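Local coordinates for protein aminopeptidase C (Lactobacillus rhamnosus, PDB 4K7C) that acts as a cysteine aminopeptidase of the papain-like clan, probably removing amino acids one at a time from the N-terminal ends of peptides within a six-chain assembly, at residues Gly174-Asn177 against Leu178-Lys182; Ala119-Pro122 against Leu123-Lys127; Gly153-Pro156 against Lys157-Pro161; Asn385-Gly388 against Glu389-Glu393. All coordinates share one frame; numbering follows the deposited sequence. Where two conformers were deposited one is given.

Contact 1: residues Gly174-Asn177 against Leu178-Lys182; sequences GLLN and LKLRK
N177 O accepts R181 N at 2.9 Å, with the donor tilted out of the carbonyl plane, while R181 CG lies 3.3 Å from this oxygen. With CG beside its own backbone N (chi1 -73°) and the chain extended from there to NE, R181 runs back along the helix until NH1 lies 3.8 Å from N177 CB, an oblique approach to the guanidinium. A water accepts from N177 ND2 at 3.1 Å and, weakly, from R181 NH1. The polar ends have their main partners outside this turn of helix: in the same chain Q136 NE2 for N177 OD1 and L132 O for R181 NE, and for R181 NH1 a salt bridge with E359 of the second subunit. Away from this polar edge, L176 CG meets L180 CD1 at 4.2 Å, and L176 O lies 3.2 Å from L180 CG as well as accepting L180 N. L175 CD1 and L178 CD2 meet at 4.3 Å, next to F343 and M349 of the second subunit. Successive i to i+4 backbone bonds, with side chains meeting at i+3 and i+4, are the mark of a regular alpha-helix, here helix 170-192, which packs against helix 96-117 and lines a subunit interface.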
# COMPACT_ATOMS: atom_id res chain seq x y z
N GLY A 174 -0.65 30.83 3.28
CA GLY A 174 -1.70 31.42 2.42
C GLY A 174 -2.57 32.41 3.17
O GLY A 174 -2.86 33.52 2.71
N LEU A 175 -3.02 32.03 4.36
CA LEU A 175 -3.94 32.89 5.15
C LEU A 175 -3.19 34.06 5.76
O LEU A 175 -3.69 35.18 5.69
CB LEU A 175 -4.62 32.09 6.30
CG LEU A 175 -5.62 32.86 7.17
CD1 LEU A 175 -6.76 33.37 6.30
CD2 LEU A 175 -6.07 31.95 8.34
N LEU A 176 -1.95 33.84 6.16
CA LEU A 176 -1.24 34.95 6.80
C LEU A 176 -0.88 36.01 5.71
O LEU A 176 -0.98 37.21 5.94
CB LEU A 176 -0.02 34.47 7.57
CG LEU A 176 0.81 35.55 8.28
CD1 LEU A 176 -0.08 36.29 9.25
CD2 LEU A 176 1.94 34.83 8.96
N ASN A 177 -0.50 35.53 4.54
CA ASN A 177 -0.16 36.44 3.44
C ASN A 177 -1.38 37.25 3.05
O ASN A 177 -1.28 38.45 2.78
CB ASN A 177 0.45 35.64 2.27
CG ASN A 177 1.85 35.28 2.51
OD1 ASN A 177 2.53 35.76 3.45
ND2 ASN A 177 2.35 34.40 1.69
N LEU A 178 -2.55 36.61 3.07
CA LEU A 178 -3.79 37.30 2.70
C LEU A 178 -4.05 38.40 3.71
O LEU A 178 -4.28 39.59 3.39
CB LEU A 178 -4.90 36.33 2.67
CG LEU A 178 -6.34 36.86 2.75
CD1 LEU A 178 -6.63 37.89 1.67
CD2 LEU A 178 -7.38 35.75 2.74
N LYS A 179 -3.90 38.01 4.98
CA LYS A 179 -4.10 38.96 6.11
C LYS A 179 -3.14 40.18 5.98
O LYS A 179 -3.56 41.37 6.10
CB LYS A 179 -3.90 38.24 7.46
CG LYS A 179 -4.00 39.13 8.69
CD LYS A 179 -5.32 39.84 8.84
CE LYS A 179 -5.59 40.33 10.26
NZ LYS A 179 -4.51 41.10 10.78
N LEU A 180 -1.86 39.92 5.74
CA LEU A 180 -0.87 40.96 5.67
C LEU A 180 -1.12 41.87 4.51
O LEU A 180 -1.07 43.12 4.66
CB LEU A 180 0.53 40.43 5.61
CG LEU A 180 1.02 39.62 6.78
CD1 LEU A 180 2.37 39.00 6.47
CD2 LEU A 180 1.04 40.48 8.08
N ARG A 181 -1.52 41.29 3.38
CA ARG A 181 -1.88 42.14 2.21
C ARG A 181 -3.09 43.04 2.43
O ARG A 181 -3.11 44.23 2.05
CB ARG A 181 -2.04 41.23 0.96
CG ARG A 181 -0.78 40.69 0.39
CD ARG A 181 -1.09 39.76 -0.77
NE ARG A 181 0.13 39.18 -1.30
CZ ARG A 181 0.40 37.89 -1.49
NH1 ARG A 181 -0.47 36.92 -1.16
NH2 ARG A 181 1.54 37.60 -2.09
N LYS A 182 -4.12 42.54 3.07
CA LYS A 182 -5.30 43.26 3.40
C LYS A 182 -4.92 44.40 4.33
O LYS A 182 -5.41 45.51 4.18
CB LYS A 182 -6.29 42.38 4.12
CG LYS A 182 -7.49 43.14 4.62
CD LYS A 182 -8.49 42.25 5.30
CE LYS A 182 -9.78 43.04 5.57
NZ LYS A 182 -9.56 43.76 6.79
O HOH W 1 0.25 33.65 -0.49

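Contact 2: residues Ala119-Pro122 against Leu123-Lys127; sequences ADQP and LDSRK
S125 turns its hydroxyl back between its own N and carbonyl carbon (chi1 66°), a rotation that sets OG against the carbonyl oxygen of P122. The frame is a type I beta turn from P122 to S125, which leads from the loop after helix 96-117 into helix 126-133 with S125 at the N-cap position. P122 O is gripped twice by this one serine. The hydroxyl donates at 2.6 Å between S125 OG and P122 O, lying in the carbonyl plane, whereas S125 N approaches the same oxygen from above that plane at 3.0 Å, with a fairly straight N-H (157°). Replacing S125 by an alanine would remove the hydroxyl bond and would probably leave P122 O, of the two serine donors, with the amide N, the turn being less firmly set. P122 CD and S125 CB pack at 4.1 Å, and Q121 CB stands 4.0 Å from S125 OG. At the far end K127 reaches E280 in a salt bridge. The turn also lies at a subunit contact: D124 O accepts R126 NH1 of the second subunit, and the reciprocal bond is made. Beside the proline ring, the carboxylate oxygen D124 OD1 comes within 3.5 Å of P122 CB.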
# COMPACT_ATOMS: atom_id res chain seq x y z
N ALA A 119 5.14 53.61 2.02
CA ALA A 119 3.75 53.92 1.78
C ALA A 119 3.57 55.17 0.88
O ALA A 119 2.50 55.32 0.33
CB ALA A 119 3.03 54.14 3.06
N ASP A 120 4.63 55.99 0.79
CA ASP A 120 4.70 57.18 -0.11
C ASP A 120 5.15 56.82 -1.56
O ASP A 120 5.15 57.66 -2.44
CB ASP A 120 5.66 58.26 0.49
CG ASP A 120 7.09 57.70 0.74
OD1 ASP A 120 7.29 56.45 0.82
OD2 ASP A 120 8.03 58.53 0.89
N GLN A 121 5.50 55.57 -1.79
CA GLN A 121 5.98 55.13 -3.08
C GLN A 121 4.86 54.44 -3.84
O GLN A 121 3.93 53.85 -3.26
CB GLN A 121 7.21 54.20 -2.94
CG GLN A 121 8.40 54.85 -2.23
CD GLN A 121 9.43 53.81 -1.78
OE1 GLN A 121 9.56 52.75 -2.40
NE2 GLN A 121 10.17 54.11 -0.70
N PRO A 122 4.89 54.54 -5.16
CA PRO A 122 3.82 53.95 -5.94
C PRO A 122 3.69 52.45 -5.65
O PRO A 122 4.71 51.74 -5.49
CB PRO A 122 4.25 54.21 -7.39
CG PRO A 122 5.20 55.36 -7.30
CD PRO A 122 5.93 55.14 -6.01
N LEU A 123 2.45 52.00 -5.65
CA LEU A 123 2.11 50.57 -5.50
C LEU A 123 2.78 49.62 -6.51
O LEU A 123 3.14 48.48 -6.15
CB LEU A 123 0.60 50.42 -5.56
CG LEU A 123 -0.14 49.24 -4.95
CD1 LEU A 123 0.19 49.01 -3.45
CD2 LEU A 123 -1.64 49.43 -5.18
N ASP A 124 2.91 50.10 -7.76
CA ASP A 124 3.59 49.38 -8.81
C ASP A 124 5.11 49.57 -8.90
O ASP A 124 5.78 49.09 -9.87
CB ASP A 124 2.91 49.71 -10.21
CG ASP A 124 3.05 51.20 -10.66
OD1 ASP A 124 3.75 52.02 -10.04
OD2 ASP A 124 2.37 51.55 -11.64
N SER A 125 5.68 50.28 -7.91
CA SER A 125 7.13 50.43 -7.88
C SER A 125 7.80 49.07 -7.56
O SER A 125 7.22 48.23 -6.98
CB SER A 125 7.54 51.49 -6.88
OG SER A 125 7.23 51.11 -5.55
N ARG A 126 9.01 48.87 -8.02
CA ARG A 126 9.68 47.61 -7.85
C ARG A 126 9.78 47.16 -6.38
O ARG A 126 9.56 45.99 -6.07
CB ARG A 126 11.03 47.68 -8.50
CG ARG A 126 11.67 46.31 -8.71
CD ARG A 126 12.95 46.47 -9.48
NE ARG A 126 13.57 45.18 -9.67
CZ ARG A 126 14.72 44.99 -10.29
NH1 ARG A 126 15.45 46.03 -10.70
NH2 ARG A 126 15.18 43.79 -10.42
N LYS A 127 10.07 48.08 -5.47
CA LYS A 127 10.24 47.67 -4.08
C LYS A 127 8.89 47.36 -3.42
O LYS A 127 8.82 46.46 -2.57
CB LYS A 127 11.01 48.77 -3.31
CG LYS A 127 12.49 48.80 -3.58
CD LYS A 127 13.10 49.97 -2.76
CE LYS A 127 14.50 50.32 -3.21
NZ LYS A 127 15.05 51.44 -2.35

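Contact 3: residues Gly153-Pro156 against Lys157-Pro161; sequences GIVP and KSVMP
V155, P156 and V159 pack firmly on one side of a beta turn, P156 to V159, in the loop that joins helix 142-152 to helix 170-192; on the other side K157 and S158 reach outward. The turn is closed by V159 N donating to P156 O at 3.0 Å, the donor standing well above the carbonyl plane. A weak bond from M160 N to K157 O follows, and residues 157-159 have helical backbone angles without the regular bonds of a helix.

On the packed side the proline ring and V159 lie alongside each other and point the same way, P156 CD meeting V159 CG2 at 3.9 Å. The two branches of V159 divide the work: CG2, beside the backbone N, covers the proline, while CG1, anti to that N (chi1 172°), faces V155 CB at 4.1 Å. V155 CG2 in turn touches CB of selenomethionine M160 at 4.0 Å, and the rest of the extended M160 chain packs on Y98 and P223. F226, F228 and F248 add aromatic cover to this apolar group.

The other side is polar and more exposed to solvent. K157 NZ hydrogen-bonds Q96 OE1, and S158 also packs on T49 of the third subunit. S158 OG binds a glycerol, probably from the crystallisation liquor, and lies 3.9 Å from P156 CB.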
# COMPACT_ATOMS: atom_id res chain seq x y z
N GLY A 153 14.87 33.11 23.22
CA GLY A 153 15.52 31.88 23.65
C GLY A 153 15.09 30.67 22.89
O GLY A 153 14.83 30.78 21.70
N ILE A 154 15.09 29.53 23.53
CA ILE A 154 14.76 28.28 22.85
C ILE A 154 14.24 27.32 23.91
O ILE A 154 14.47 27.48 25.12
CB ILE A 154 15.97 27.73 22.00
CG1 ILE A 154 15.51 26.70 20.91
CG2 ILE A 154 17.08 27.13 22.87
CD1 ILE A 154 14.41 27.19 19.97
N VAL A 155 13.55 26.29 23.45
CA VAL A 155 13.04 25.22 24.27
C VAL A 155 13.29 23.82 23.65
O VAL A 155 13.43 23.71 22.41
CB VAL A 155 11.54 25.40 24.60
CG1 VAL A 155 11.29 26.76 25.24
CG2 VAL A 155 10.63 25.19 23.39
N PRO A 156 13.33 22.79 24.48
CA PRO A 156 13.27 21.42 23.97
C PRO A 156 12.07 21.23 23.06
O PRO A 156 11.00 21.75 23.25
CB PRO A 156 13.09 20.60 25.22
CG PRO A 156 13.71 21.42 26.31
CD PRO A 156 13.19 22.77 25.97
N LYS A 157 12.24 20.36 22.09
CA LYS A 157 11.16 19.95 21.23
C LYS A 157 9.93 19.44 21.97
O LYS A 157 8.82 19.80 21.65
CB LYS A 157 11.69 18.93 20.17
CG LYS A 157 10.66 18.74 19.02
CD LYS A 157 11.03 17.56 18.16
CE LYS A 157 10.10 17.36 17.03
NZ LYS A 157 10.15 18.65 16.26
N SER A 158 10.12 18.62 22.99
CA SER A 158 9.01 18.11 23.79
C SER A 158 8.18 19.17 24.44
O SER A 158 7.07 18.92 24.75
CB SER A 158 9.51 17.16 24.90
OG SER A 158 10.33 17.85 25.82
N VAL A 159 8.74 20.38 24.59
CA VAL A 159 8.08 21.46 25.30
C VAL A 159 7.22 22.35 24.41
O VAL A 159 6.24 22.98 24.89
CB VAL A 159 9.16 22.28 26.07
CG1 VAL A 159 8.57 23.54 26.69
CG2 VAL A 159 9.77 21.44 27.19
N MSE A 160 7.54 22.40 23.12
CA MSE A 160 6.70 23.03 22.11
C MSE A 160 6.72 22.12 20.85
O MSE A 160 7.51 22.34 19.91
CB MSE A 160 7.06 24.42 21.67
CG MSE A 160 5.83 24.94 21.02
SE MSE A 160 6.05 26.85 20.52
CE MSE A 160 4.25 27.28 19.93
N PRO A 161 5.92 21.06 20.90
CA PRO A 161 5.86 20.10 19.81
C PRO A 161 5.31 20.67 18.51
O PRO A 161 4.64 21.76 18.46
CB PRO A 161 4.90 19.01 20.33
CG PRO A 161 4.67 19.25 21.76
CD PRO A 161 5.00 20.71 21.99

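Contact 4: residues Asn385-Gly388 against Glu389-Glu393; sequences NSWG and EKVGE
W387 and V391 are brought together by a loop whose chain turns at G388, a glycine with positive phi followed by two residues, E389 and K390, in turn-like backbone angles. The loop joins strand 377-384 to strand 396-400 and opens with the Asn-Ser-Trp-Gly sequence familiar from papain-like peptidases. No direct hydrogen bond links its two halves. Instead one water bridges them, donating to W387 O at 2.8 Å and accepting from K390 N at 2.9 Å.

V391 makes the side-chain contact with the first half of the loop. With CG1 anti to the carbonyl carbon (chi1 -65°), CG2 falls between the backbone N and the carbonyl carbon and comes near the plane of the W387 ring, at an edge, touching W387 CB at 3.9 Å. V391 CG2 also lies 3.7 Å from G388 O. The indole is further framed by F397, nearly perpendicular to it, and by H364, inclined at about 25°.

N385 OD1 accepts H364 NE2, and N385 ND2 hangs 3.1 Å above one face of the W387 ring, offset toward its rim. This is consistent with the papain-type site, where an asparagine orients the histidine and a tryptophan shields their bond; S386 OG likewise binds Q64. N385 OD1 also takes the N-H of the next residue, S386 N, at 2.8 Å, from a strongly sidelong direction (C=O...donor 95°).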
# COMPACT_ATOMS: atom_id res chain seq x y z
N ASN A 385 21.31 16.69 6.69
CA ASN A 385 20.09 17.26 6.13
C ASN A 385 18.99 17.16 7.17
O ASN A 385 19.23 16.63 8.22
CB ASN A 385 19.67 16.62 4.80
CG ASN A 385 18.88 17.58 3.88
OD1 ASN A 385 18.42 18.66 4.25
ND2 ASN A 385 18.74 17.17 2.62
N SER A 386 17.85 17.79 6.88
CA SER A 386 16.69 17.91 7.81
C SER A 386 15.42 17.41 7.13
O SER A 386 14.30 17.98 7.26
CB SER A 386 16.52 19.37 8.30
OG SER A 386 16.42 20.32 7.25
N TRP A 387 15.58 16.33 6.35
CA TRP A 387 14.47 15.73 5.62
C TRP A 387 14.13 14.35 6.15
O TRP A 387 13.47 13.56 5.44
CB TRP A 387 14.80 15.62 4.11
CG TRP A 387 14.92 16.91 3.43
CD1 TRP A 387 14.54 18.17 3.90
CD2 TRP A 387 15.50 17.14 2.11
NE1 TRP A 387 14.84 19.11 2.94
CE2 TRP A 387 15.46 18.52 1.86
CE3 TRP A 387 16.05 16.29 1.14
CZ2 TRP A 387 15.88 19.08 0.65
CZ3 TRP A 387 16.55 16.85 -0.08
CH2 TRP A 387 16.49 18.24 -0.29
N GLY A 388 14.62 14.03 7.35
CA GLY A 388 14.44 12.73 8.00
C GLY A 388 15.38 11.68 7.41
O GLY A 388 16.23 11.95 6.49
N GLU A 389 15.19 10.48 7.88
CA GLU A 389 16.19 9.38 7.68
C GLU A 389 16.03 8.56 6.41
O GLU A 389 16.91 7.73 6.12
CB GLU A 389 16.15 8.37 8.83
CG GLU A 389 16.53 8.93 10.15
CD GLU A 389 16.70 7.88 11.23
OE1 GLU A 389 15.86 6.91 11.28
OE2 GLU A 389 17.65 8.07 12.05
N LYS A 390 14.96 8.77 5.67
CA LYS A 390 14.74 7.95 4.49
C LYS A 390 15.29 8.48 3.17
O LYS A 390 14.94 7.93 2.10
CB LYS A 390 13.25 7.70 4.35
CG LYS A 390 12.73 6.89 5.54
CD LYS A 390 11.21 6.76 5.44
CE LYS A 390 10.76 5.62 6.35
NZ LYS A 390 9.30 5.74 6.66
N VAL A 391 16.13 9.53 3.26
CA VAL A 391 16.93 10.02 2.12
C VAL A 391 18.37 9.95 2.57
O VAL A 391 18.70 10.01 3.77
CB VAL A 391 16.57 11.45 1.65
CG1 VAL A 391 15.20 11.54 1.09
CG2 VAL A 391 16.68 12.41 2.86
N GLY A 392 19.25 9.84 1.58
CA GLY A 392 20.68 9.77 1.78
C GLY A 392 21.03 8.59 2.65
O GLY A 392 20.38 7.52 2.64
N GLU A 393 22.06 8.79 3.46
CA GLU A 393 22.59 7.80 4.41
C GLU A 393 22.05 8.14 5.81
O GLU A 393 22.62 8.94 6.49
CB GLU A 393 24.11 7.82 4.33
CG GLU A 393 24.83 6.65 4.99
CD GLU A 393 24.50 5.30 4.31
OE1 GLU A 393 24.33 5.26 3.07
OE2 GLU A 393 24.40 4.30 5.06
O HOH W 2 12.97 10.82 5.29

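How the contacts relate
Along the chain the order is contact 2, contact 3, contact 1, contact 4, and no two of them touch. Contacts 1 and 2 lie on the same side of the chain's centre, their centres about 19 Å apart; contact 2 follows helix 96-117, against which the helix of contact 1 packs. Contact 3 sits in the loop leading to that helix, helix 170-192, its centre about 27 Å from that of contact 1. Contact 4 belongs to the strand-rich part and, with centres about 43 Å apart, lies on the opposite side of the chain's centre from contact 2. Contacts 1 and 2 thus lie against the second subunit and contact 3 against the third, while contact 4, touched by no other chain, probably lies at the active site.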